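Local coordinates for thioredoxin-like fold domain-containing protein (PDB 1Z6M), which is of unknown function but adopts a thioredoxin-like fold and carries a CxxC pattern, so it may act as a thiol-disulfide oxidoreductase, at residues 78-81 with 82-85; 88-91 with 92-95; 100-103 with 104-107; 117-121 with 122-126; 158-161 with 162-166. All blocks are in the same frame, centred on the assembly; numbering follows the deposited sequence. Where two conformers were deposited one is given.

Contact 1. Residues 78-81 with 82-85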
loop_
_atom_site.group_PDB
_atom_site.type_symbol
_atom_site.label_atom_id
_atom_site.label_comp_id
_atom_site.label_asym_id
_atom_site.label_seq_id
_atom_site.Cartn_x
_atom_site.Cartn_y
_atom_site.Cartn_z
ATOM N N ARG A 78 -11.895 -4.567 -7.460
ATOM C CA ARG A 78 -12.336 -5.127 -6.189
ATOM C C ARG A 78 -11.526 -4.535 -5.028
ATOM O O ARG A 78 -12.081 -4.221 -3.961
ATOM C CB ARG A 78 -12.232 -6.658 -6.193
ATOM C CG ARG A 78 -13.400 -7.406 -6.899
ATOM C CD ARG A 78 -13.053 -7.923 -8.296
ATOM N NE ARG A 78 -13.212 -6.942 -9.370
ATOM C CZ ARG A 78 -14.365 -6.644 -9.963
ATOM N NH1 ARG A 78 -15.501 -7.213 -9.560
ATOM N NH2 ARG A 78 -14.378 -5.754 -10.948
ATOM N N GLY A 79 -10.218 -4.375 -5.247
ATOM C CA GLY A 79 -9.358 -3.744 -4.255
ATOM C C GLY A 79 -9.760 -2.313 -3.997
ATOM O O GLY A 79 -9.734 -1.856 -2.856
ATOM N N ASN A 80 -10.139 -1.606 -5.059
ATOM C CA ASN A 80 -10.582 -0.228 -4.906
ATOM C C ASN A 80 -11.703 -0.105 -3.878
ATOM O O ASN A 80 -11.703 0.805 -3.048
ATOM C CB ASN A 80 -11.081 0.364 -6.236
ATOM C CG ASN A 80 -10.031 0.373 -7.339
ATOM O OD1 ASN A 80 -8.880 -0.012 -7.140
ATOM N ND2 ASN A 80 -10.443 0.826 -8.525
ATOM N N VAL A 81 -12.665 -1.025 -3.942
ATOM C CA VAL A 81 -13.777 -1.016 -3.008
ATOM C C VAL A 81 -13.233 -1.140 -1.585
ATOM O O VAL A 81 -13.591 -0.352 -0.709
ATOM C CB VAL A 81 -14.774 -2.164 -3.282
ATOM C CG1 VAL A 81 -15.881 -2.172 -2.226
ATOM C CG2 VAL A 81 -15.372 -2.050 -4.688
HETATM N N MSE A 82 -12.351 -2.115 -1.360
HETATM C CA MSE A 82 -11.765 -2.318 -0.041
HETATM C C MSE A 82 -11.005 -1.108 0.485
HETATM O O MSE A 82 -11.056 -0.816 1.681
HETATM C CB MSE A 82 -10.866 -3.556 -0.049
HETATM C CG MSE A 82 -11.631 -4.866 0.041
HETATM SE SE MSE A 82 -12.351 -5.154 1.727
HETATM C CE MSE A 82 -13.335 -6.657 1.406
ATOM N N HIS A 83 -10.318 -0.395 -0.407
ATOM C CA HIS A 83 -9.579 0.802 -0.019
ATOM C C HIS A 83 -10.466 1.839 0.646
ATOM O O HIS A 83 -9.982 2.671 1.413
ATOM C CB HIS A 83 -8.942 1.449 -1.236
ATOM C CG HIS A 83 -7.839 0.646 -1.842
ATOM N ND1 HIS A 83 -7.283 0.969 -3.057
ATOM C CD2 HIS A 83 -7.176 -0.447 -1.398
ATOM C CE1 HIS A 83 -6.315 0.113 -3.334
ATOM N NE2 HIS A 83 -6.236 -0.763 -2.347
ATOM N N HIS A 84 -11.760 1.801 0.346
ATOM C CA HIS A 84 -12.676 2.819 0.845
ATOM C C HIS A 84 -13.252 2.482 2.215
ATOM O O HIS A 84 -14.059 3.250 2.740
ATOM C CB HIS A 84 -13.774 3.084 -0.189
ATOM C CG HIS A 84 -13.234 3.358 -1.555
ATOM N ND1 HIS A 84 -13.933 3.065 -2.704
ATOM C CD2 HIS A 84 -12.039 3.859 -1.958
ATOM C CE1 HIS A 84 -13.200 3.388 -3.755
ATOM N NE2 HIS A 84 -12.043 3.864 -3.330
ATOM N N TYR A 85 -12.820 1.349 2.782
ATOM C CA TYR A 85 -13.213 0.905 4.120
ATOM C C TYR A 85 -12.083 1.097 5.134
ATOM O O TYR A 85 -12.145 0.594 6.256
ATOM C CB TYR A 85 -13.695 -0.563 4.090
ATOM C CG TYR A 85 -15.047 -0.706 3.438
ATOM C CD1 TYR A 85 -15.186 -0.746 2.051
ATOM C CD2 TYR A 85 -16.200 -0.774 4.217
ATOM C CE1 TYR A 85 -16.438 -0.850 1.452
ATOM C CE2 TYR A 85 -17.450 -0.876 3.633
ATOM C CZ TYR A 85 -17.564 -0.910 2.249
ATOM O OH TYR A 85 -18.806 -1.008 1.659
#

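Contact 2. Residues 88-91 with 92-95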
loop_
_atom_site.group_PDB
_atom_site.type_symbol
_atom_site.label_atom_id
_atom_site.label_comp_id
_atom_site.label_asym_id
_atom_site.label_seq_id
_atom_site.Cartn_x
_atom_site.Cartn_y
_atom_site.Cartn_z
ATOM N N TYR A 88 -8.707 6.038 8.158
ATOM C CA TYR A 88 -7.485 6.830 8.227
ATOM C C TYR A 88 -7.267 7.524 9.571
ATOM O O TYR A 88 -6.152 7.946 9.867
ATOM C CB TYR A 88 -7.392 7.832 7.066
ATOM C CG TYR A 88 -7.085 7.162 5.749
ATOM C CD1 TYR A 88 -8.113 6.777 4.888
ATOM C CD2 TYR A 88 -5.772 6.884 5.376
ATOM C CE1 TYR A 88 -7.839 6.148 3.679
ATOM C CE2 TYR A 88 -5.483 6.254 4.171
ATOM C CZ TYR A 88 -6.520 5.878 3.329
ATOM O OH TYR A 88 -6.231 5.259 2.133
ATOM N N SER A 89 -8.325 7.607 10.383
ATOM C CA SER A 89 -8.246 8.217 11.716
ATOM C C SER A 89 -7.579 7.297 12.745
ATOM O O SER A 89 -7.209 7.746 13.837
ATOM C CB SER A 89 -9.642 8.620 12.206
ATOM O OG SER A 89 -10.363 7.497 12.688
ATOM N N ALA A 90 -7.439 6.016 12.403
ATOM C CA ALA A 90 -6.903 5.015 13.331
ATOM C C ALA A 90 -5.862 4.137 12.620
ATOM O O ALA A 90 -6.170 3.009 12.225
ATOM C CB ALA A 90 -8.028 4.156 13.884
ATOM N N PRO A 91 -4.630 4.656 12.444
ATOM C CA PRO A 91 -3.629 3.992 11.591
ATOM C C PRO A 91 -3.278 2.562 11.980
ATOM O O PRO A 91 -3.186 1.706 11.102
ATOM C CB PRO A 91 -2.403 4.903 11.724
ATOM C CG PRO A 91 -2.987 6.238 12.071
ATOM C CD PRO A 91 -4.100 5.907 13.015
ATOM N N GLU A 92 -3.075 2.301 13.271
ATOM C CA GLU A 92 -2.788 0.945 13.745
ATOM C C GLU A 92 -3.923 -0.036 13.412
ATOM O O GLU A 92 -3.679 -1.173 12.978
ATOM C CB GLU A 92 -2.420 0.932 15.242
ATOM C CG GLU A 92 -3.494 1.457 16.217
ATOM C CD GLU A 92 -3.858 2.924 15.996
ATOM O OE1 GLU A 92 -5.069 3.220 15.895
ATOM O OE2 GLU A 92 -2.939 3.772 15.901
ATOM N N GLN A 93 -5.161 0.427 13.582
ATOM C CA GLN A 93 -6.331 -0.373 13.233
ATOM C C GLN A 93 -6.443 -0.550 11.716
ATOM O O GLN A 93 -6.848 -1.617 11.243
ATOM C CB GLN A 93 -7.608 0.237 13.827
ATOM C CG GLN A 93 -7.715 0.085 15.346
ATOM C CD GLN A 93 -8.738 1.022 15.978
ATOM O OE1 GLN A 93 -9.710 1.433 15.343
ATOM N NE2 GLN A 93 -8.520 1.357 17.244
ATOM N N ALA A 94 -6.063 0.481 10.959
ATOM C CA ALA A 94 -6.064 0.413 9.495
ATOM C C ALA A 94 -5.055 -0.608 8.980
ATOM O O ALA A 94 -5.348 -1.352 8.041
ATOM C CB ALA A 94 -5.795 1.778 8.891
ATOM N N LEU A 95 -3.874 -0.653 9.593
ATOM C CA LEU A 95 -2.874 -1.636 9.199
ATOM C C LEU A 95 -3.406 -3.046 9.476
ATOM O O LEU A 95 -3.238 -3.960 8.661
ATOM C CB LEU A 95 -1.534 -1.390 9.900
ATOM C CG LEU A 95 -0.385 -2.330 9.519
ATOM C CD1 LEU A 95 -0.103 -2.324 8.019
ATOM C CD2 LEU A 95 0.860 -1.939 10.297
#

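Contact 3. Residues 100-103 with 104-107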
loop_
_atom_site.group_PDB
_atom_site.type_symbol
_atom_site.label_atom_id
_atom_site.label_comp_id
_atom_site.label_asym_id
_atom_site.label_seq_id
_atom_site.Cartn_x
_atom_site.Cartn_y
_atom_site.Cartn_z
ATOM N N LYS A 100 -5.907 -8.145 7.363
ATOM C CA LYS A 100 -7.053 -9.034 7.211
ATOM C C LYS A 100 -7.536 -9.087 5.764
ATOM O O LYS A 100 -7.891 -10.163 5.270
ATOM C CB LYS A 100 -8.190 -8.639 8.152
ATOM C CG LYS A 100 -8.061 -9.195 9.558
ATOM C CD LYS A 100 -9.350 -8.979 10.335
ATOM C CE LYS A 100 -9.130 -9.050 11.835
ATOM N NZ LYS A 100 -8.670 -7.741 12.391
HETATM N N MSE A 101 -7.550 -7.934 5.096
HETATM C CA MSE A 101 -7.908 -7.878 3.673
HETATM C C MSE A 101 -6.984 -8.770 2.835
HETATM O O MSE A 101 -7.443 -9.545 1.995
HETATM C CB MSE A 101 -7.866 -6.430 3.151
HETATM C CG MSE A 101 -8.928 -5.497 3.712
HETATM SE SE MSE A 101 -8.597 -3.738 3.218
HETATM C CE MSE A 101 -9.988 -2.946 4.090
ATOM N N PHE A 102 -5.678 -8.681 3.079
ATOM C CA PHE A 102 -4.743 -9.522 2.350
ATOM C C PHE A 102 -4.932 -11.005 2.679
ATOM O O PHE A 102 -4.875 -11.856 1.782
ATOM C CB PHE A 102 -3.302 -9.093 2.633
ATOM C CG PHE A 102 -2.830 -7.914 1.796
ATOM C CD1 PHE A 102 -2.311 -6.778 2.400
ATOM C CD2 PHE A 102 -2.892 -7.954 0.410
ATOM C CE1 PHE A 102 -1.860 -5.699 1.647
ATOM C CE2 PHE A 102 -2.440 -6.885 -0.359
ATOM C CZ PHE A 102 -1.918 -5.762 0.267
ATOM N N ALA A 103 -5.160 -11.321 3.950
ATOM C CA ALA A 103 -5.335 -12.718 4.330
ATOM C C ALA A 103 -6.580 -13.349 3.699
ATOM O O ALA A 103 -6.632 -14.561 3.509
ATOM C CB ALA A 103 -5.405 -12.852 5.834
ATOM N N THR A 104 -7.579 -12.523 3.389
ATOM C CA THR A 104 -8.831 -12.981 2.795
ATOM C C THR A 104 -8.961 -12.660 1.301
ATOM O O THR A 104 -10.036 -12.808 0.719
ATOM C CB THR A 104 -10.042 -12.379 3.546
ATOM O OG1 THR A 104 -9.981 -10.939 3.507
ATOM C CG2 THR A 104 -10.089 -12.882 5.013
ATOM N N GLN A 105 -7.850 -12.275 0.670
ATOM C CA GLN A 105 -7.860 -11.743 -0.694
ATOM C C GLN A 105 -8.564 -12.636 -1.712
ATOM O O GLN A 105 -9.266 -12.144 -2.598
ATOM C CB GLN A 105 -6.425 -11.445 -1.152
ATOM C CG GLN A 105 -6.328 -10.660 -2.450
ATOM C CD GLN A 105 -4.897 -10.450 -2.842
ATOM O OE1 GLN A 105 -4.257 -11.345 -3.400
ATOM N NE2 GLN A 105 -4.360 -9.281 -2.504
ATOM N N ASP A 106 -8.382 -13.947 -1.592
ATOM C CA ASP A 106 -9.013 -14.871 -2.541
ATOM C C ASP A 106 -10.511 -15.047 -2.320
ATOM O O ASP A 106 -11.221 -15.474 -3.228
ATOM C CB ASP A 106 -8.306 -16.220 -2.527
ATOM C CG ASP A 106 -6.849 -16.102 -2.907
ATOM O OD1 ASP A 106 -6.563 -15.546 -3.986
ATOM O OD2 ASP A 106 -5.999 -16.543 -2.114
ATOM N N GLU A 107 -10.973 -14.713 -1.119
ATOM C CA GLU A 107 -12.387 -14.826 -0.758
ATOM C C GLU A 107 -13.209 -13.696 -1.340
ATOM O O GLU A 107 -14.287 -13.938 -1.872
ATOM C CB GLU A 107 -12.571 -14.871 0.762
ATOM C CG GLU A 107 -12.030 -16.144 1.393
ATOM C CD GLU A 107 -12.254 -16.222 2.898
ATOM O OE1 GLU A 107 -13.070 -15.444 3.455
ATOM O OE2 GLU A 107 -11.628 -17.095 3.535
HETATM O O HOH W 1 -7.132 -15.600 0.490
#

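Contact 4. Residues 117-121 with 122-126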
loop_
_atom_site.group_PDB
_atom_site.type_symbol
_atom_site.label_atom_id
_atom_site.label_comp_id
_atom_site.label_asym_id
_atom_site.label_seq_id
_atom_site.Cartn_x
_atom_site.Cartn_y
_atom_site.Cartn_z
ATOM N N ALA A 117 -18.204 -4.920 -1.260
ATOM C CA ALA A 117 -18.700 -4.013 -0.226
ATOM C C ALA A 117 -19.411 -4.768 0.898
ATOM O O ALA A 117 -19.169 -4.518 2.087
ATOM C CB ALA A 117 -19.624 -2.952 -0.846
ATOM N N THR A 118 -20.268 -5.712 0.520
ATOM C CA THR A 118 -20.996 -6.525 1.482
ATOM C C THR A 118 -20.020 -7.338 2.327
ATOM O O THR A 118 -20.186 -7.437 3.535
ATOM C CB THR A 118 -22.008 -7.428 0.747
ATOM O OG1 THR A 118 -22.958 -6.590 0.073
ATOM C CG2 THR A 118 -22.758 -8.347 1.716
ATOM N N TYR A 119 -18.999 -7.896 1.689
ATOM C CA TYR A 119 -17.975 -8.655 2.406
ATOM C C TYR A 119 -17.220 -7.764 3.398
ATOM O O TYR A 119 -16.972 -8.163 4.541
ATOM C CB TYR A 119 -17.002 -9.296 1.418
ATOM C CG TYR A 119 -16.043 -10.287 2.044
ATOM C CD1 TYR A 119 -16.290 -11.657 1.984
ATOM C CD2 TYR A 119 -14.886 -9.854 2.701
ATOM C CE1 TYR A 119 -15.404 -12.569 2.548
ATOM C CE2 TYR A 119 -14.002 -10.752 3.271
ATOM C CZ TYR A 119 -14.266 -12.106 3.194
ATOM O OH TYR A 119 -13.377 -12.983 3.774
ATOM N N ALA A 120 -16.859 -6.559 2.974
ATOM C CA ALA A 120 -16.181 -5.627 3.883
ATOM C C ALA A 120 -17.034 -5.356 5.119
ATOM O O ALA A 120 -16.527 -5.330 6.241
ATOM C CB ALA A 120 -15.816 -4.324 3.174
ATOM N N GLU A 121 -18.332 -5.191 4.899
ATOM C CA GLU A 121 -19.267 -4.845 5.959
ATOM C C GLU A 121 -19.604 -6.036 6.842
ATOM O O GLU A 121 -19.511 -5.947 8.072
ATOM C CB GLU A 121 -20.532 -4.232 5.349
ATOM C CG GLU A 121 -20.251 -2.863 4.746
ATOM C CD GLU A 121 -21.254 -2.416 3.696
ATOM O OE1 GLU A 121 -22.295 -3.081 3.492
ATOM O OE2 GLU A 121 -20.993 -1.369 3.072
ATOM N N LYS A 122 -19.987 -7.149 6.224
ATOM C CA LYS A 122 -20.517 -8.300 6.964
ATOM C C LYS A 122 -19.447 -9.291 7.409
ATOM O O LYS A 122 -19.563 -9.889 8.482
ATOM C CB LYS A 122 -21.576 -9.020 6.134
ATOM C CG LYS A 122 -22.824 -8.189 5.896
ATOM C CD LYS A 122 -23.938 -9.003 5.280
ATOM C CE LYS A 122 -25.187 -8.152 5.104
ATOM N NZ LYS A 122 -26.357 -8.954 4.648
ATOM N N ASN A 123 -18.437 -9.494 6.568
ATOM C CA ASN A 123 -17.374 -10.457 6.867
ATOM C C ASN A 123 -16.177 -9.841 7.576
ATOM O O ASN A 123 -15.524 -10.508 8.373
ATOM C CB ASN A 123 -16.927 -11.204 5.603
ATOM C CG ASN A 123 -18.042 -12.040 4.980
ATOM O OD1 ASN A 123 -18.035 -13.274 5.054
ATOM N ND2 ASN A 123 -19.001 -11.372 4.361
ATOM N N LEU A 124 -15.877 -8.577 7.289
ATOM C CA LEU A 124 -14.734 -7.929 7.928
ATOM C C LEU A 124 -15.137 -6.909 8.985
ATOM O O LEU A 124 -14.293 -6.431 9.726
ATOM C CB LEU A 124 -13.811 -7.284 6.883
ATOM C CG LEU A 124 -13.075 -8.204 5.902
ATOM C CD1 LEU A 124 -12.236 -7.392 4.929
ATOM C CD2 LEU A 124 -12.201 -9.192 6.658
ATOM N N GLY A 125 -16.424 -6.575 9.055
ATOM C CA GLY A 125 -16.933 -5.660 10.083
ATOM C C GLY A 125 -16.520 -4.204 9.906
ATOM O O GLY A 125 -16.391 -3.460 10.879
ATOM N N LEU A 126 -16.303 -3.804 8.656
ATOM C CA LEU A 126 -15.809 -2.464 8.336
ATOM C C LEU A 126 -16.936 -1.514 7.916
ATOM O O LEU A 126 -18.038 -1.955 7.581
ATOM C CB LEU A 126 -14.732 -2.561 7.234
ATOM C CG LEU A 126 -13.560 -3.522 7.486
ATOM C CD1 LEU A 126 -12.656 -3.602 6.273
ATOM C CD2 LEU A 126 -12.755 -3.113 8.715
HETATM O O HOH W 2 -19.743 -3.383 9.162
#

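Contact 5. Residues 158-161 with 162-166. With PO4 (phosphate ion), chain B.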
loop_
_atom_site.group_PDB
_atom_site.type_symbol
_atom_site.label_atom_id
_atom_site.label_comp_id
_atom_site.label_asym_id
_atom_site.label_seq_id
_atom_site.Cartn_x
_atom_site.Cartn_y
_atom_site.Cartn_z
ATOM N N TYR A 158 15.677 4.841 -4.194
ATOM C CA TYR A 158 15.566 3.399 -4.401
ATOM C C TYR A 158 14.123 2.991 -4.669
ATOM O O TYR A 158 13.231 3.288 -3.869
ATOM C CB TYR A 158 16.140 2.657 -3.190
ATOM C CG TYR A 158 17.589 2.997 -2.980
ATOM C CD1 TYR A 158 17.974 3.910 -2.004
ATOM C CD2 TYR A 158 18.574 2.441 -3.797
ATOM C CE1 TYR A 158 19.317 4.244 -1.823
ATOM C CE2 TYR A 158 19.915 2.766 -3.627
ATOM C CZ TYR A 158 20.278 3.670 -2.637
ATOM O OH TYR A 158 21.601 4.015 -2.451
ATOM N N ILE A 159 13.896 2.340 -5.807
ATOM C CA ILE A 159 12.566 1.969 -6.266
ATOM C C ILE A 159 12.568 0.455 -6.463
ATOM O O ILE A 159 13.405 -0.081 -7.189
ATOM C CB ILE A 159 12.252 2.651 -7.616
ATOM C CG1 ILE A 159 12.364 4.176 -7.512
ATOM C CG2 ILE A 159 10.872 2.252 -8.117
ATOM C CD1 ILE A 159 12.545 4.871 -8.864
ATOM N N PHE A 160 11.659 -0.245 -5.792
ATOM C CA PHE A 160 11.665 -1.697 -5.847
ATOM C C PHE A 160 10.243 -2.223 -5.716
ATOM O O PHE A 160 9.297 -1.444 -5.620
ATOM C CB PHE A 160 12.622 -2.291 -4.792
ATOM C CG PHE A 160 12.373 -1.800 -3.393
ATOM C CD1 PHE A 160 11.579 -2.541 -2.521
ATOM C CD2 PHE A 160 12.950 -0.610 -2.940
ATOM C CE1 PHE A 160 11.354 -2.104 -1.216
ATOM C CE2 PHE A 160 12.728 -0.165 -1.651
ATOM C CZ PHE A 160 11.939 -0.914 -0.780
ATOM N N ASP A 161 10.085 -3.540 -5.727
ATOM C CA ASP A 161 8.754 -4.146 -5.658
ATOM C C ASP A 161 8.831 -5.450 -4.882
ATOM O O ASP A 161 9.776 -5.673 -4.127
ATOM C CB ASP A 161 8.186 -4.351 -7.074
ATOM C CG ASP A 161 9.035 -5.285 -7.927
ATOM O OD1 ASP A 161 9.869 -6.012 -7.370
ATOM O OD2 ASP A 161 8.829 -5.312 -9.157
ATOM N N GLU A 162 7.848 -6.319 -5.075
ATOM C CA GLU A 162 7.757 -7.573 -4.327
ATOM C C GLU A 162 8.942 -8.510 -4.554
ATOM O O GLU A 162 9.152 -9.432 -3.764
ATOM C CB GLU A 162 6.453 -8.308 -4.649
ATOM C CG GLU A 162 6.394 -9.021 -6.023
ATOM C CD GLU A 162 6.378 -8.093 -7.237
ATOM O OE1 GLU A 162 6.060 -6.885 -7.112
ATOM O OE2 GLU A 162 6.679 -8.605 -8.341
ATOM N N SER A 163 9.709 -8.292 -5.623
ATOM C CA SER A 163 10.872 -9.137 -5.888
ATOM C C SER A 163 12.020 -8.870 -4.919
ATOM O O SER A 163 12.941 -9.674 -4.844
ATOM C CB SER A 163 11.351 -9.003 -7.330
ATOM O OG SER A 163 11.916 -7.728 -7.575
ATOM N N VAL A 164 11.968 -7.760 -4.182
ATOM C CA VAL A 164 13.025 -7.417 -3.231
ATOM C C VAL A 164 13.246 -8.569 -2.246
ATOM O O VAL A 164 12.294 -9.210 -1.812
ATOM C CB VAL A 164 12.683 -6.100 -2.486
ATOM C CG1 VAL A 164 11.570 -6.307 -1.447
ATOM C CG2 VAL A 164 13.933 -5.505 -1.850
ATOM N N THR A 165 14.501 -8.847 -1.910
ATOM C CA THR A 165 14.762 -9.811 -0.848
ATOM C C THR A 165 14.839 -9.056 0.478
ATOM O O THR A 165 15.021 -7.828 0.498
ATOM C CB THR A 165 16.074 -10.563 -1.064
ATOM O OG1 THR A 165 17.148 -9.640 -0.883
ATOM C CG2 THR A 165 16.140 -11.200 -2.459
ATOM N N GLU A 166 14.707 -9.773 1.587
ATOM C CA GLU A 166 14.780 -9.098 2.885
ATOM C C GLU A 166 16.160 -8.517 3.165
ATOM O O GLU A 166 16.259 -7.461 3.777
ATOM C CB GLU A 166 14.255 -9.973 4.033
ATOM C CG GLU A 166 12.733 -10.235 3.962
ATOM C CD GLU A 166 11.887 -8.956 3.950
ATOM O OE1 GLU A 166 11.723 -8.331 5.018
ATOM O OE2 GLU A 166 11.382 -8.571 2.873
HETATM P P PO4 B . 13.204 -13.254 0.924
HETATM O O1 PO4 B . 13.469 -13.013 -0.545
HETATM O O2 PO4 B . 14.266 -12.545 1.723
HETATM O O3 PO4 B . 11.822 -12.733 1.273
HETATM O O4 PO4 B . 13.275 -14.745 1.156
#

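Contact 1. Residues 78-81 with 82-85
V81 has CG1 anti to its backbone N (chi1 176°), and Y85 has CG on the side of its own backbone N (chi1 -73°). These torsions set the two side chains side by side, pointing the same way. V81 CG1 meets Y85 CE1 at 3.9 Å. The carbonyl of the same valine lies at the ring edge, in the ring plane, with V81 O 3.2 Å from Y85 CD1. Two histidines sit over carbonyls of the preceding turn. The H84 ring lies with one face above N80 O, which is 3.0 Å from the plane and over the ring centre. G79 O lies below a face of the H83 ring, but off toward the rim. This is the last turn of helix 77-83, and the backbone bonding changes there. H83 N still gives an ordinary helical bond to G79 O at 2.9 Å. One residue on, H84 N reaches V81 O at 3.0 Å, and Y85 N reaches M82 O, so the spacing drops from four residues to three.

Both histidines are fixed by polar partners beyond the helix. D70 takes H83 ND1 on one oxygen and H84 NE2 on the other, and H83 NE2 is bonded to V37 N. The H83 side chain lies near, without touching, the possible redox CxxC of C39 and C42. Y85 leans on A117 and A120 of helix 113-123. The selenomethionine M82 packs against W108 of helix 105-108, so helix 77-83 is flanked by both helices.

Contact 2. Residues 88-91 with 92-95
A94 N donates to A90 O at 2.8 Å, the shorter of the two backbone bonds of this contact. It closes the first turn of helix 91-103, with A90 at the N-cap and P91 as the first helical residue. L95 N follows with a bond to P91 O at 2.9 Å. The cap residue is an alanine, so it has no side-chain oxygen to offer the first amides. P91 has no N-H to be satisfied, which suits the start of a helix.

E92 folds back over the cap instead of reaching outward. Its CG stands between the backbone N and the carbonyl carbon (chi1 60°), and the chain bends again at the next bond (chi2 -62°). E92 OE1 thereby comes within 3.5 Å of A90 C. A carboxylate held beside the start of a helix is consistent with a favourable interaction with the helix dipole. Q93 leans toward the cap from another direction, but it has two conformers, so its touch on A90 CB is doubtful. A94 CB rests 3.4 Å from P91 O.

The glutamate and glutamine lie on the surface. P91 and A94 instead pack on L20 of strand 20-22, and L95 packs on I22 of that strand and on R64 of strand 62-68. The helix start is thus laid against one edge of the sheet. The other carboxylate oxygen, E92 OE2, stands 3.8 Å from P91 CD.

Contact 3. Residues 100-103 with 104-107
K100 O is gripped twice by T104, and this is the tight part of the contact. T104 OG1 donates to it at 2.8 Å and T104 N at 3.0 Å, from opposite faces of the carbonyl plane. The hydroxyl can do this because OG1 stands between the backbone N and the carbonyl carbon (chi1 58°), turned back toward helix 91-103. T104 is the first residue past that helix and also the N-cap of helix 105-108. Its hydroxyl therefore serves the helix behind it and makes no cap bond to the one ahead. Q105 N bonds F102 O at 3.2 Å.

The buried face is also close. F102 and Q105 run side by side, and Q105 NE2 comes to the ring edge, 3.5 Å from F102 CD2. Ring and amide planes are 67° apart. The amide nitrogen is held by V37 O, while F102 touches C42 of the CxxC pattern and meets the ring of F46.

The outer side is looser and wet. A water accepts from D106 N at 2.9 Å and donates to D106 OD2 at 3.0 Å and to A103 O at 3.2 Å. It thus links the last turn of one helix to the first of the next. D106 OD2 also has a salt bridge to R43.

The junction is therefore held by T104 on helix 91-103 and by the water bridging A103 O and D106. K100 O keeps an amide partner, T104 N, and gains the hydroxyl as a second donor. A103 O is satisfied by the water.

Contact 4. Residues 117-121 with 122-126
The Y119 ring and the N123 amide lie stacked, their planes only 1° apart. N123 CB sits over the ring centre in a CH-pi contact, 3.5 Å from the centroid. The amide carbon lies over one side of the ring, with N123 CG 3.5 Å from Y119 CD1. The ring is placed for this by chi1 of Y119 (-170°), which puts CG anti to the backbone N. As wholes the two side chains cross at about a right angle. L124 comes to the ring obliquely, with L124 CG 3.8 Å from Y119 CE2. T118 and K122 instead run side by side, and T118 CG2 rests on the aliphatic part of the lysine at K122 CD.

The backbone widens here into a pi-type turn near the end of helix 113-123. Y119 O accepts from two amides, N123 N at 2.8 Å and L124 N at 3.0 Å. G125 then leaves the helix with positive phi (71°). L126 N turns back to bond A120 O at 2.9 Å, around a weak bond from G125 N to E121 O. This resembles a Schellman motif, but each bond spans one residue more. A water donates to both E121 O and L126 O and bridges them.

The Y119 hydroxyl is bonded to E107, and its ring also meets W108 of helix 105-108. Y119, A120 and L124 touch M82 of helix 77-83. L124 and L126 reach M101 of helix 91-103, so this helix end is packed against three other helices.

Contact 5. Residues 158-161 with 162-166
A type I beta turn from D161 to V164 carries the chain from the edge strand 158-160 of the thioredoxin-like sheet toward helix 166-173. V164 N closes it with a bond to D161 O at 3.0 Å. The aspartate adds an Asx turn inside it, as D161 OD1 accepts from S163 N at 2.9 Å. The same oxygen takes S163 OG at 2.7 Å on its syn lone pair, while the amide comes from above the carboxylate plane. Two donors of one residue thus hold the carboxylate and fix its rotation. D161 can reach them because CG stands between its backbone N and carbonyl carbon (chi1 61°).

E162 bends back beside it. E162 OE1 and D161 OD2 are 3.8 Å apart, on carboxylates whose planes differ by 36°. The two groups would probably repel if both are charged. E162 touches P151 and Y41, which lies between C39 and C42; it does not touch the cysteines.

The inner side of the turn is apolar. V164 CB meets F160 CD1 at 3.7 Å, and the two side chains cross at a slant. F160 stacks on Y172 of helix 166-173, and both F160 and V164 touch W45 of helix 40-58.

T165 is the N-cap of the final helix, its hydroxyl capping E168 N. A phosphate, probably from the crystallisation liquor, sits at this helix start. E166 N donates to its O2 at 2.8 Å in a nearly straight bond (171°).

Contacts 1 to 4 all lie in the helical region between strands 62-68 and 152-155, an arrangement consistent with the helical insertion of DsbA-like thioredoxin folds. Contacts 1, 3 and 4 touch one another, their centres 11 to 12 Å apart. Y85 OH of contact 1 meets E121 OE2 of contact 4 at 2.6 Å. M101 CE packs on M82 O of contact 1 and on L126 CD1 of contact 4. Contact 2 starts the helix that contact 3 ends, with centres about 17 Å apart. Contact 5, which binds the phosphate, stands about 24 Å from contact 1 between centres. F102 touches C42 of the possible CxxC site, while H83 and E162 lie near it without touching.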